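Long-range contacts in phosphatidylinositide phosphatase SAC2 (Homo sapiens, PDB 4XUU), which dephosphorylates inositol lipids, chiefly phosphatidylinositol 4-phosphate at the 4 position, in endocytic recycling and is represented here by its dimerising hSac2 domain, of the pleckstrin-homology clan: residues E24-G29 / L50-N55; E82-G87 / S99-H104; L117-R122 / K129-C134. All blocks are in the same frame, centred on the assembly; numbering follows the deposited sequence.

Contact 1 of 3, residues E24-G29 / L50-N55; sequences EKFHGG and LLLLSN
Gly28 and Leu53 pair across two antiparallel strands whose axes lie 159° apart. The backbone bonds set the register. Leu53 N donates to Gly28 O at 2.6 Å. Leu53 O takes His27 N at 2.9 Å and, more weakly, Gly28 N. Two successive residues thus face one, a classic beta bulge.

The polar side chains come next. Glu24 CG is anti to the carbonyl carbon (chi1 -70°), and the extended chain beyond it carries the carboxylate to Ser54. Ser54 OG donates to Glu24 OE1 at 2.7 Å, from above the carboxylate plane. Glu24 OE1 also bonds Tyr59 OH, and its OE2 forms a salt bridge with Arg75. With an alanine here, Arg75 would probably lose this carboxylate partner, and Ser54 and Tyr59 their shared acceptor.

The remaining contacts are van der Waals. Leu52 CD2 meets the edge of the Phe26 ring, 4.4 Å from CE1. Asn55 CA lies over one face of the His27 ring, toward its rim. His27 CB lies 4.2 Å from Leu53 CG.

Strand 57-63 borders strand 48-54 on its other edge. Helix 129-145 packs against Leu51 and Leu53. Gly28 and Gly29 also pair with a strand of the second subunit, extending the sheet.

Contact 2 of 3, residues E82-G87 / S99-H104; sequences EKIEIG and SCMRLH
Ile84, Ile86, Met101 and Leu103 interlock on one face of this antiparallel pair. Met101, a selenomethionine, is the main projection. Its CG is anti to the backbone N (chi1 -174°) and the chain stays extended, which carries it along Ile84. Its CE fits the notch between the two methyl groups of Ile84, 3.6 Å from both CG2 and CD1. Lower down, Met101 CG touches both Ile84 CG2 and Ile86 CG1, at 3.7 and 4.0 Å. Leu103 meets Ile84 beside Met101. The side chains of Leu103 and Ile84 run side by side and point the same way, with Leu103 CD2 3.7 Å from Ile84 CG1.

The other face is shaped by the His104 ring, the residue most covered here. Lys83 lays its extended chain over that ring. Its CE sits above the ring centre, 3.9 Å from the centroid, in a CH-pi contact. Glu85 comes to the ring edge instead. His104 NE2 donates to Glu85 OE1 at 2.8 Å, with an N-H...O angle of 153°. OE1 lies near the ring plane, but the ring meets it from above the carboxylate plane, the two planes standing 86° apart. The ring is therefore gripped over a face and at an edge.

Arg102 starts beside Glu85 but turns its guanidinium away to Thr116 and Asp36. Gly87 faces Cys100, which is in a disulfide with Cys35. Backbone bonds join Glu85 with Arg102 and Gly87 with Cys100 in both directions. Met101 faces helix 129-145. This is the beta hairpin of strands 81-88 and 99-107, with an apolar face against the C-terminal helix, consistent with the pleckstrin-homology fold.

Contact 3 of 3, residues L117-R122 / K129-C134; sequences LRAVMR and KDTLQC
Leu132 reaches from the helix to the backbone of strand 110-119 with both of its methyl groups. It has the most surface buried in this contact. Its CD2 lies 4.0 Å from Arg118 CA and equally far from Ala119 N. CD1 lies 4.1 Å from Leu117 O. Within this contact it rests mainly on main chain; on strand 99-107 it touches the Met101 side chain. Its CG is anti to the carbonyl carbon (chi1 -57°), beside the backbone N, and from there the two methyls span Leu117 to Ala119.

Ala119 comes next. Its methyl points at the helix and meets Thr131, with CB 3.8 Å from Thr131 CG2. Leu132 CD2 is a little farther from the same CB, at 4.4 Å. The small side chain thus faces two successive helix residues.

Thr131 turns CG2 to the strand because that methyl is anti to its own backbone N. Its OG1 lies on the Met121 side, 4.4 Å from Met121 SE, a loose contact with a selenomethionine. Thr131 also packs on Met138 of the second subunit, and Met121 on Ile141 of the same subunit. One turn further, Cys134 forms a disulfide with Cys134 of that subunit.

The strand and helix axes come within 7.9 Å, at 121° to each other. No hydrogen bond joins the two segments. The contact is a small apolar one, made of methyl groups against an alanine and a strand backbone. Its chemistry is consistent with the helix start being seated here by shape rather than by a polar bond.

Overall arrangement
From the N terminus, helix 4-19 leads into contact 1. That contact joins the start of strand 26-34 to the end of strand 48-54 and closes the loop between them. Contact 2 follows and closes the hairpin of strands 81-88 and 99-107. Contact 3 comes last, closing the short connection from strand 110-119 to helix 129-145. The three run in series; none nests in or crosses another. All reach one sheet, in which strands 26-34 and 110-119 are neighbours, and contact 3 brings helix 129-145 onto it. Contacts 2 and 3 touch: Met101 N lies 2.7 Å from Leu117 O, a probable hydrogen bond. Contacts 1 and 3 both reach the second subunit.

Contact 1 of 3, residues E24-G29 / L50-N55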
ATOM      1  N   GLU A  24     -22.271  18.231 -12.040  1.00 60.75           N
ATOM      2  CA  GLU A  24     -21.068  17.516 -11.605  1.00 56.08           C
ATOM      3  C   GLU A  24     -20.095  18.373 -10.790  1.00 54.87           C
ATOM      4  O   GLU A  24     -19.978  19.581 -11.005  1.00 56.33           O
ATOM      5  CB  GLU A  24     -20.348  16.886 -12.803  1.00 52.49           C
ATOM      6  CG  GLU A  24     -21.091  15.707 -13.417  1.00 53.27           C
ATOM      7  CD  GLU A  24     -20.401  15.140 -14.648  1.00 50.81           C
ATOM      8  OE1 GLU A  24     -19.158  15.040 -14.655  1.00 46.60           O
ATOM      9  OE2 GLU A  24     -21.110  14.784 -15.613  1.00 53.56           O
ATOM     10  N   LYS A  25     -19.406  17.729  -9.851  1.00 52.92           N
ATOM     11  CA  LYS A  25     -18.334  18.361  -9.086  1.00 52.01           C
ATOM     12  C   LYS A  25     -16.989  17.685  -9.317  1.00 47.37           C
ATOM     13  O   LYS A  25     -16.893  16.460  -9.386  1.00 45.53           O
ATOM     14  CB  LYS A  25     -18.657  18.377  -7.594  1.00 55.69           C
ATOM     15  CG  LYS A  25     -19.440  19.598  -7.166  1.00 61.53           C
ATOM     16  CD  LYS A  25     -19.788  19.560  -5.692  1.00 67.36           C
ATOM     17  CE  LYS A  25     -20.814  20.639  -5.362  1.00 73.64           C
ATOM     18  NZ  LYS A  25     -21.193  20.624  -3.922  1.00 79.66           N
ATOM     19  N   PHE A  26     -15.957  18.511  -9.431  1.00 46.00           N
ATOM     20  CA  PHE A  26     -14.586  18.058  -9.594  1.00 42.47           C
ATOM     21  C   PHE A  26     -14.075  17.407  -8.313  1.00 42.69           C
ATOM     22  O   PHE A  26     -14.269  17.935  -7.220  1.00 45.90           O
ATOM     23  CB  PHE A  26     -13.711  19.248  -9.984  1.00 42.83           C
ATOM     24  CG  PHE A  26     -12.259  18.922 -10.136  1.00 40.77           C
ATOM     25  CD1 PHE A  26     -11.793  18.284 -11.279  1.00 37.41           C
ATOM     26  CD2 PHE A  26     -11.345  19.276  -9.137  1.00 42.52           C
ATOM     27  CE1 PHE A  26     -10.437  17.990 -11.426  1.00 37.01           C
ATOM     28  CE2 PHE A  26      -9.988  18.993  -9.275  1.00 41.39           C
ATOM     29  CZ  PHE A  26      -9.529  18.350 -10.422  1.00 38.40           C
ATOM     30  N   HIS A  27     -13.432  16.253  -8.462  1.00 39.73           N
ATOM     31  CA  HIS A  27     -12.827  15.540  -7.344  1.00 40.33           C
ATOM     32  C   HIS A  27     -11.309  15.538  -7.475  1.00 38.69           C
ATOM     33  O   HIS A  27     -10.590  15.737  -6.493  1.00 40.69           O
ATOM     34  CB  HIS A  27     -13.348  14.102  -7.291  1.00 39.83           C
ATOM     35  CG  HIS A  27     -14.663  13.957  -6.589  1.00 43.95           C
ATOM     36  ND1 HIS A  27     -15.139  12.742  -6.146  1.00 46.43           N
ATOM     37  CD2 HIS A  27     -15.592  14.877  -6.230  1.00 47.13           C
ATOM     38  CE1 HIS A  27     -16.308  12.916  -5.556  1.00 49.35           C
ATOM     39  NE2 HIS A  27     -16.605  14.202  -5.592  1.00 50.16           N
ATOM     40  N   GLY A  28     -10.832  15.315  -8.696  1.00 35.59           N
ATOM     41  CA  GLY A  28      -9.411  15.138  -8.943  1.00 34.49           C
ATOM     42  C   GLY A  28      -9.071  14.986 -10.410  1.00 32.05           C
ATOM     43  O   GLY A  28      -9.949  14.700 -11.235  1.00 30.95           O
ATOM     44  N   GLY A  29      -7.791  15.191 -10.720  1.00 31.70           N
ATOM     45  CA  GLY A  29      -7.275  15.145 -12.080  1.00 30.17           C
ATOM     46  C   GLY A  29      -5.784  14.870 -12.067  1.00 31.02           C
ATOM     47  O   GLY A  29      -5.074  15.302 -11.153  1.00 32.93           O
ATOM     48  N   LEU A  50      -4.750  13.199 -20.183  1.00 36.40           N
ATOM     49  CA  LEU A  50      -5.373  13.856 -19.045  1.00 34.39           C
ATOM     50  C   LEU A  50      -6.537  13.011 -18.524  1.00 32.63           C
ATOM     51  O   LEU A  50      -7.427  12.627 -19.284  1.00 32.66           O
ATOM     52  CB  LEU A  50      -5.832  15.274 -19.404  1.00 35.24           C
ATOM     53  CG  LEU A  50      -6.491  16.087 -18.278  1.00 34.82           C
ATOM     54  CD1 LEU A  50      -5.481  16.529 -17.206  1.00 35.16           C
ATOM     55  CD2 LEU A  50      -7.239  17.288 -18.828  1.00 36.19           C
ATOM     56  N   LEU A  51      -6.508  12.716 -17.227  1.00 31.37           N
ATOM     57  CA  LEU A  51      -7.584  11.979 -16.575  1.00 30.40           C
ATOM     58  C   LEU A  51      -8.251  12.862 -15.527  1.00 30.35           C
ATOM     59  O   LEU A  51      -7.587  13.339 -14.597  1.00 31.30           O
ATOM     60  CB  LEU A  51      -7.057  10.689 -15.935  1.00 30.21           C
ATOM     61  CG  LEU A  51      -7.996   9.832 -15.074  1.00 30.37           C
ATOM     62  CD1 LEU A  51      -9.119   9.187 -15.896  1.00 30.10           C
ATOM     63  CD2 LEU A  51      -7.206   8.762 -14.330  1.00 30.91           C
ATOM     64  N   LEU A  52      -9.550  13.092 -15.685  1.00 29.97           N
ATOM     65  CA  LEU A  52     -10.304  13.889 -14.723  1.00 30.42           C
ATOM     66  C   LEU A  52     -11.357  13.036 -14.036  1.00 30.20           C
ATOM     67  O   LEU A  52     -11.944  12.141 -14.638  1.00 30.01           O
ATOM     68  CB  LEU A  52     -10.976  15.094 -15.400  1.00 31.71           C
ATOM     69  CG  LEU A  52     -10.133  16.043 -16.263  1.00 32.87           C
ATOM     70  CD1 LEU A  52     -11.029  17.041 -16.997  1.00 34.69           C
ATOM     71  CD2 LEU A  52      -9.054  16.770 -15.457  1.00 33.74           C
ATOM     72  N   LEU A  53     -11.606  13.328 -12.770  1.00 30.74           N
ATOM     73  CA  LEU A  53     -12.617  12.600 -12.033  1.00 31.45           C
ATOM     74  C   LEU A  53     -13.659  13.551 -11.448  1.00 33.57           C
ATOM     75  O   LEU A  53     -13.337  14.449 -10.668  1.00 34.99           O
ATOM     76  CB  LEU A  53     -11.972  11.727 -10.942  1.00 31.27           C
ATOM     77  CG  LEU A  53     -12.896  10.958  -9.994  1.00 32.67           C
ATOM     78  CD1 LEU A  53     -13.760   9.925 -10.755  1.00 31.85           C
ATOM     79  CD2 LEU A  53     -12.104  10.303  -8.856  1.00 33.06           C
ATOM     80  N   SER A  54     -14.910  13.350 -11.842  1.00 34.55           N
ATOM     81  CA  SER A  54     -16.024  14.025 -11.185  1.00 37.59           C
ATOM     82  C   SER A  54     -16.737  13.045 -10.259  1.00 39.17           C
ATOM     83  O   SER A  54     -16.335  11.887 -10.136  1.00 38.01           O
ATOM     84  CB  SER A  54     -17.003  14.622 -12.205  1.00 38.68           C
ATOM     85  OG  SER A  54     -17.957  13.666 -12.615  1.00 38.74           O
ATOM     86  N   ASN A  55     -17.799  13.515  -9.612  1.00 42.61           N
ATOM     87  CA  ASN A  55     -18.589  12.685  -8.709  1.00 44.91           C
ATOM     88  C   ASN A  55     -19.355  11.568  -9.427  1.00 44.99           C
ATOM     89  O   ASN A  55     -19.787  10.604  -8.796  1.00 46.70           O
ATOM     90  CB  ASN A  55     -19.553  13.555  -7.900  1.00 49.20           C
ATOM     91  CG  ASN A  55     -20.663  14.150  -8.752  1.00 51.23           C
ATOM     92  OD1 ASN A  55     -21.820  13.750  -8.648  1.00 54.64           O
ATOM     93  ND2 ASN A  55     -20.313  15.098  -9.607  1.00 49.58           N
TER

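Contact 2 of 3, residues E82-G87 / S99-H104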
ATOM      1  N   GLU A  82     -15.666  -0.925 -15.168  1.00 48.49           N
ATOM      2  CA  GLU A  82     -15.831  -2.288 -14.648  1.00 51.11           C
ATOM      3  C   GLU A  82     -14.831  -2.651 -13.554  1.00 49.48           C
ATOM      4  O   GLU A  82     -15.217  -3.127 -12.487  1.00 51.10           O
ATOM      5  CB  GLU A  82     -15.731  -3.323 -15.774  1.00 53.64           C
ATOM      6  CG  GLU A  82     -16.688  -3.119 -16.943  1.00 56.89           C
ATOM      7  CD  GLU A  82     -16.494  -4.157 -18.045  1.00 61.54           C
ATOM      8  OE1 GLU A  82     -15.370  -4.704 -18.167  1.00 61.63           O
ATOM      9  OE2 GLU A  82     -17.465  -4.430 -18.789  1.00 65.58           O
ATOM     10  N   LYS A  83     -13.547  -2.441 -13.839  1.00 46.74           N
ATOM     11  CA  LYS A  83     -12.465  -2.856 -12.952  1.00 45.48           C
ATOM     12  C   LYS A  83     -11.172  -2.128 -13.296  1.00 42.78           C
ATOM     13  O   LYS A  83     -11.048  -1.544 -14.374  1.00 41.91           O
ATOM     14  CB  LYS A  83     -12.252  -4.374 -13.029  1.00 48.16           C
ATOM     15  CG  LYS A  83     -11.936  -4.900 -14.420  1.00 49.25           C
ATOM     16  CD  LYS A  83     -11.716  -6.397 -14.424  1.00 51.99           C
ATOM     17  CE  LYS A  83     -11.285  -6.862 -15.805  1.00 54.05           C
ATOM     18  NZ  LYS A  83     -10.911  -8.301 -15.825  1.00 57.76           N
ATOM     19  N   ILE A  84     -10.219  -2.161 -12.367  1.00 41.68           N
ATOM     20  CA  ILE A  84      -8.886  -1.621 -12.600  1.00 39.97           C
ATOM     21  C   ILE A  84      -7.832  -2.702 -12.373  1.00 41.44           C
ATOM     22  O   ILE A  84      -7.867  -3.415 -11.370  1.00 42.36           O
ATOM     23  CB  ILE A  84      -8.590  -0.394 -11.691  1.00 38.14           C
ATOM     24  CG1 ILE A  84      -9.617   0.719 -11.932  1.00 37.11           C
ATOM     25  CG2 ILE A  84      -7.180   0.127 -11.935  1.00 36.73           C
ATOM     26  CD1 ILE A  84      -9.548   1.857 -10.941  1.00 35.82           C
ATOM     27  N   GLU A  85      -6.895  -2.815 -13.309  1.00 41.99           N
ATOM     28  CA  GLU A  85      -5.762  -3.723 -13.157  1.00 43.87           C
ATOM     29  C   GLU A  85      -4.466  -2.935 -13.043  1.00 43.13           C
ATOM     30  O   GLU A  85      -4.253  -1.988 -13.800  1.00 42.48           O
ATOM     31  CB  GLU A  85      -5.678  -4.673 -14.346  1.00 46.41           C
ATOM     32  CG  GLU A  85      -6.860  -5.607 -14.494  1.00 48.65           C
ATOM     33  CD  GLU A  85      -6.714  -6.521 -15.686  1.00 52.98           C
ATOM     34  OE1 GLU A  85      -6.277  -6.045 -16.757  1.00 53.36           O
ATOM     35  OE2 GLU A  85      -7.033  -7.722 -15.553  1.00 56.97           O
ATOM     36  N   ILE A  86      -3.612  -3.313 -12.096  1.00 43.93           N
ATOM     37  CA  ILE A  86      -2.307  -2.669 -11.930  1.00 44.20           C
ATOM     38  C   ILE A  86      -1.169  -3.693 -11.902  1.00 47.42           C
ATOM     39  O   ILE A  86      -1.081  -4.526 -10.993  1.00 48.85           O
ATOM     40  CB  ILE A  86      -2.244  -1.763 -10.669  1.00 42.71           C
ATOM     41  CG1 ILE A  86      -3.221  -0.588 -10.800  1.00 40.27           C
ATOM     42  CG2 ILE A  86      -0.823  -1.240 -10.451  1.00 43.64           C
ATOM     43  CD1 ILE A  86      -3.363   0.260  -9.547  1.00 38.66           C
ATOM     44  N   GLY A  87      -0.298  -3.619 -12.900  1.00 49.10           N
ATOM     45  CA  GLY A  87       0.844  -4.519 -12.980  1.00 52.94           C
ATOM     46  C   GLY A  87       1.912  -4.043 -13.940  1.00 55.12           C
ATOM     47  O   GLY A  87       1.785  -2.964 -14.521  1.00 53.59           O
ATOM     48  N   SER A  99       5.266   0.126 -14.009  1.00 62.16           N
ATOM     49  CA  SER A  99       3.913  -0.387 -13.837  1.00 58.60           C
ATOM     50  C   SER A  99       2.938   0.424 -14.676  1.00 55.68           C
ATOM     51  O   SER A  99       3.172   1.603 -14.948  1.00 55.22           O
ATOM     52  CB  SER A  99       3.498  -0.316 -12.367  1.00 56.62           C
ATOM     53  OG  SER A  99       4.490  -0.880 -11.528  1.00 59.88           O
ATOM     54  N   CYS A 100       1.846  -0.212 -15.086  1.00 53.99           N
ATOM     55  CA  CYS A 100       0.772   0.491 -15.770  1.00 51.62           C
ATOM     56  C   CYS A 100      -0.590   0.195 -15.150  1.00 48.60           C
ATOM     57  O   CYS A 100      -0.784  -0.831 -14.492  1.00 48.85           O
ATOM     58  CB  CYS A 100       0.785   0.195 -17.273  1.00 53.78           C
ATOM     59  SG  CYS A 100       2.264   0.842 -18.089  1.00 59.13           S
HETATM   60  N   MSE A 101      -1.518   1.120 -15.364  1.00 45.93           N
HETATM   61  CA  MSE A 101      -2.861   1.043 -14.829  1.00 43.49           C
HETATM   62  C   MSE A 101      -3.845   0.882 -15.977  1.00 42.93           C
HETATM   63  O   MSE A 101      -3.880   1.701 -16.900  1.00 42.96           O
HETATM   64  CB  MSE A 101      -3.171   2.313 -14.051  1.00 41.70           C
HETATM   65  CG  MSE A 101      -4.493   2.287 -13.326  1.00 41.78           C
HETATM   66 SE   MSE A 101      -4.887   4.038 -12.597  1.00 43.89          SE
HETATM   67  CE  MSE A 101      -6.637   3.687 -11.899  1.00 43.02           C
ATOM     68  N   ARG A 102      -4.645  -0.173 -15.908  1.00 42.62           N
ATOM     69  CA  ARG A 102      -5.591  -0.490 -16.960  1.00 42.60           C
ATOM     70  C   ARG A 102      -7.033  -0.306 -16.485  1.00 40.91           C
ATOM     71  O   ARG A 102      -7.480  -0.971 -15.550  1.00 40.94           O
ATOM     72  CB  ARG A 102      -5.340  -1.915 -17.449  1.00 45.47           C
ATOM     73  CG  ARG A 102      -6.108  -2.310 -18.681  1.00 46.76           C
ATOM     74  CD  ARG A 102      -5.448  -3.494 -19.345  1.00 49.72           C
ATOM     75  NE  ARG A 102      -4.376  -3.080 -20.246  1.00 50.54           N
ATOM     76  CZ  ARG A 102      -3.565  -3.917 -20.889  1.00 53.90           C
ATOM     77  NH1 ARG A 102      -3.683  -5.232 -20.732  1.00 55.78           N
ATOM     78  NH2 ARG A 102      -2.624  -3.434 -21.691  1.00 55.23           N
ATOM     79  N   LEU A 103      -7.745   0.608 -17.137  1.00 39.75           N
ATOM     80  CA  LEU A 103      -9.130   0.929 -16.809  1.00 38.74           C
ATOM     81  C   LEU A 103     -10.070   0.280 -17.815  1.00 40.68           C
ATOM     82  O   LEU A 103     -10.176   0.736 -18.955  1.00 41.36           O
ATOM     83  CB  LEU A 103      -9.348   2.450 -16.816  1.00 37.11           C
ATOM     84  CG  LEU A 103      -8.389   3.371 -16.049  1.00 35.87           C
ATOM     85  CD1 LEU A 103      -8.679   4.829 -16.364  1.00 34.74           C
ATOM     86  CD2 LEU A 103      -8.468   3.133 -14.557  1.00 34.63           C
ATOM     87  N   HIS A 104     -10.742  -0.787 -17.393  1.00 42.01           N
ATOM     88  CA  HIS A 104     -11.675  -1.510 -18.257  1.00 44.72           C
ATOM     89  C   HIS A 104     -13.055  -0.866 -18.194  1.00 44.89           C
ATOM     90  O   HIS A 104     -13.643  -0.750 -17.121  1.00 44.33           O
ATOM     91  CB  HIS A 104     -11.765  -2.983 -17.848  1.00 46.90           C
ATOM     92  CG  HIS A 104     -10.470  -3.728 -17.960  1.00 47.57           C
ATOM     93  ND1 HIS A 104     -10.185  -4.572 -19.012  1.00 50.24           N
ATOM     94  CD2 HIS A 104      -9.388  -3.759 -17.148  1.00 46.22           C
ATOM     95  CE1 HIS A 104      -8.980  -5.088 -18.846  1.00 50.44           C
ATOM     96  NE2 HIS A 104      -8.476  -4.613 -17.721  1.00 48.59           N
TER

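Contact 3 of 3, residues L117-R122 / K129-C134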
ATOM      1  N   LEU A 117      -2.578   3.310 -18.790  1.00 42.61           N
ATOM      2  CA  LEU A 117      -1.912   4.559 -18.460  1.00 42.92           C
ATOM      3  C   LEU A 117      -0.787   4.361 -17.457  1.00 44.03           C
ATOM      4  O   LEU A 117      -0.801   3.409 -16.679  1.00 43.76           O
ATOM      5  CB  LEU A 117      -2.937   5.565 -17.921  1.00 40.27           C
ATOM      6  CG  LEU A 117      -4.223   5.725 -18.740  1.00 39.84           C
ATOM      7  CD1 LEU A 117      -5.287   6.503 -17.970  1.00 37.92           C
ATOM      8  CD2 LEU A 117      -3.952   6.364 -20.104  1.00 41.27           C
ATOM      9  N   ARG A 118       0.192   5.257 -17.488  1.00 46.17           N
ATOM     10  CA  ARG A 118       1.251   5.264 -16.485  1.00 48.33           C
ATOM     11  C   ARG A 118       1.602   6.691 -16.092  1.00 49.55           C
ATOM     12  O   ARG A 118       1.187   7.649 -16.748  1.00 49.24           O
ATOM     13  CB  ARG A 118       2.498   4.499 -16.961  1.00 51.70           C
ATOM     14  CG  ARG A 118       3.273   5.151 -18.098  1.00 54.52           C
ATOM     15  CD  ARG A 118       4.683   4.605 -18.153  1.00 58.53           C
ATOM     16  NE  ARG A 118       5.397   5.023 -19.359  1.00 62.41           N
ATOM     17  CZ  ARG A 118       6.353   5.950 -19.394  1.00 65.19           C
ATOM     18  NH1 ARG A 118       6.736   6.574 -18.284  1.00 64.58           N
ATOM     19  NH2 ARG A 118       6.928   6.256 -20.548  1.00 68.92           N
ATOM     20  N   ALA A 119       2.362   6.821 -15.013  1.00 51.87           N
ATOM     21  CA  ALA A 119       2.709   8.127 -14.486  1.00 54.47           C
ATOM     22  C   ALA A 119       4.021   8.633 -15.074  1.00 59.59           C
ATOM     23  O   ALA A 119       4.948   7.854 -15.313  1.00 62.17           O
ATOM     24  CB  ALA A 119       2.776   8.081 -12.968  1.00 53.82           C
ATOM     25  N   VAL A 120       4.085   9.939 -15.315  1.00 62.45           N
ATOM     26  CA  VAL A 120       5.319  10.584 -15.768  1.00 68.63           C
ATOM     27  C   VAL A 120       6.282  10.723 -14.588  1.00 72.06           C
ATOM     28  O   VAL A 120       6.000  11.438 -13.626  1.00 71.50           O
ATOM     29  CB  VAL A 120       5.044  11.952 -16.485  1.00 69.77           C
ATOM     30  CG1 VAL A 120       3.883  12.720 -15.827  1.00 66.77           C
ATOM     31  CG2 VAL A 120       6.309  12.802 -16.571  1.00 74.75           C
HETATM   32  N   MSE A 121       7.407  10.015 -14.663  1.00 76.83           N
HETATM   33  CA  MSE A 121       8.329   9.921 -13.529  1.00 81.13           C
HETATM   34  C   MSE A 121       9.749  10.382 -13.844  1.00 87.59           C
HETATM   35  O   MSE A 121      10.299  10.074 -14.903  1.00 90.25           O
HETATM   36  CB  MSE A 121       8.341   8.501 -12.953  1.00 80.26           C
HETATM   37  CG  MSE A 121       7.022   8.082 -12.301  1.00 77.78           C
HETATM   38 SE   MSE A 121       6.803   8.641 -10.435  1.00 82.67          SE
HETATM   39  CE  MSE A 121       6.950  10.589 -10.608  1.00 83.18           C
ATOM     40  N   ARG A 122      10.334  11.112 -12.898  1.00 91.07           N
ATOM     41  CA  ARG A 122      11.674  11.665 -13.053  1.00 98.11           C
ATOM     42  C   ARG A 122      12.755  10.818 -12.385  1.00101.89           C
ATOM     43  O   ARG A 122      13.914  11.233 -12.290  1.00107.65           O
ATOM     44  CB  ARG A 122      11.718  13.102 -12.527  1.00100.24           C
ATOM     45  CG  ARG A 122      11.113  14.135 -13.474  1.00100.65           C
ATOM     46  CD  ARG A 122      11.902  14.239 -14.774  1.00106.46           C
ATOM     47  NE  ARG A 122      13.294  14.610 -14.541  1.00114.43           N
ATOM     48  CZ  ARG A 122      14.271  14.490 -15.438  1.00120.42           C
ATOM     49  NH1 ARG A 122      14.020  13.998 -16.646  1.00119.85           N
ATOM     50  NH2 ARG A 122      15.506  14.859 -15.123  1.00127.13           N
ATOM     51  N   LYS A 129       4.198   2.717  -9.351  1.00 57.96           N
ATOM     52  CA  LYS A 129       3.061   1.899  -8.939  1.00 54.89           C
ATOM     53  C   LYS A 129       2.213   2.562  -7.842  1.00 52.48           C
ATOM     54  O   LYS A 129       0.979   2.478  -7.873  1.00 49.98           O
ATOM     55  CB  LYS A 129       3.561   0.522  -8.489  1.00 57.22           C
ATOM     56  CG  LYS A 129       2.492  -0.492  -8.133  1.00 56.12           C
ATOM     57  CD  LYS A 129       3.128  -1.619  -7.340  1.00 60.29           C
ATOM     58  CE  LYS A 129       2.097  -2.529  -6.691  1.00 60.30           C
ATOM     59  NZ  LYS A 129       2.771  -3.464  -5.733  1.00 63.73           N
ATOM     60  N   ASP A 130       2.878   3.224  -6.893  1.00 53.13           N
ATOM     61  CA  ASP A 130       2.201   3.911  -5.791  1.00 51.62           C
ATOM     62  C   ASP A 130       1.277   5.043  -6.271  1.00 48.55           C
ATOM     63  O   ASP A 130       0.163   5.201  -5.758  1.00 46.87           O
ATOM     64  CB  ASP A 130       3.220   4.428  -4.768  1.00 54.77           C
ATOM     65  CG  ASP A 130       3.906   3.300  -3.994  1.00 58.39           C
ATOM     66  OD1 ASP A 130       3.399   2.155  -4.002  1.00 58.47           O
ATOM     67  OD2 ASP A 130       4.959   3.556  -3.364  1.00 62.64           O
ATOM     68  N   THR A 131       1.747   5.813  -7.255  1.00 47.71           N
ATOM     69  CA  THR A 131       0.968   6.877  -7.884  1.00 45.27           C
ATOM     70  C   THR A 131      -0.301   6.312  -8.520  1.00 42.34           C
ATOM     71  O   THR A 131      -1.373   6.897  -8.406  1.00 40.88           O
ATOM     72  CB  THR A 131       1.800   7.624  -8.964  1.00 46.47           C
ATOM     73  OG1 THR A 131       2.944   8.232  -8.358  1.00 49.53           O
ATOM     74  CG2 THR A 131       0.984   8.708  -9.653  1.00 44.90           C
ATOM     75  N   LEU A 132      -0.166   5.169  -9.187  1.00 41.93           N
ATOM     76  CA  LEU A 132      -1.286   4.520  -9.854  1.00 39.76           C
ATOM     77  C   LEU A 132      -2.251   3.873  -8.854  1.00 38.94           C
ATOM     78  O   LEU A 132      -3.464   3.869  -9.073  1.00 37.59           O
ATOM     79  CB  LEU A 132      -0.785   3.499 -10.886  1.00 40.53           C
ATOM     80  CG  LEU A 132       0.153   3.988 -12.006  1.00 41.58           C
ATOM     81  CD1 LEU A 132       0.621   2.823 -12.861  1.00 41.92           C
ATOM     82  CD2 LEU A 132      -0.490   5.065 -12.894  1.00 40.10           C
ATOM     83  N   GLN A 133      -1.715   3.341  -7.756  1.00 40.22           N
ATOM     84  CA  GLN A 133      -2.552   2.770  -6.699  1.00 40.34           C
ATOM     85  C   GLN A 133      -3.419   3.861  -6.066  1.00 39.45           C
ATOM     86  O   GLN A 133      -4.585   3.632  -5.748  1.00 39.22           O
ATOM     87  CB  GLN A 133      -1.697   2.052  -5.643  1.00 42.56           C
ATOM     88  CG  GLN A 133      -2.487   1.310  -4.551  1.00 44.23           C
ATOM     89  CD  GLN A 133      -3.340   0.148  -5.078  1.00 45.47           C
ATOM     90  OE1 GLN A 133      -2.910  -0.625  -5.939  1.00 46.19           O
ATOM     91  NE2 GLN A 133      -4.552   0.019  -4.543  1.00 45.53           N
ATOM     92  N   CYS A 134      -2.841   5.052  -5.922  1.00 39.54           N
ATOM     93  CA  CYS A 134      -3.539   6.216  -5.386  1.00 39.35           C
ATOM     94  C   CYS A 134      -4.698   6.660  -6.262  1.00 37.43           C
ATOM     95  O   CYS A 134      -5.801   6.900  -5.757  1.00 37.59           O
ATOM     96  CB  CYS A 134      -2.560   7.371  -5.170  1.00 40.75           C
ATOM     97  SG  CYS A 134      -1.534   7.114  -3.710  1.00 44.64           S
TER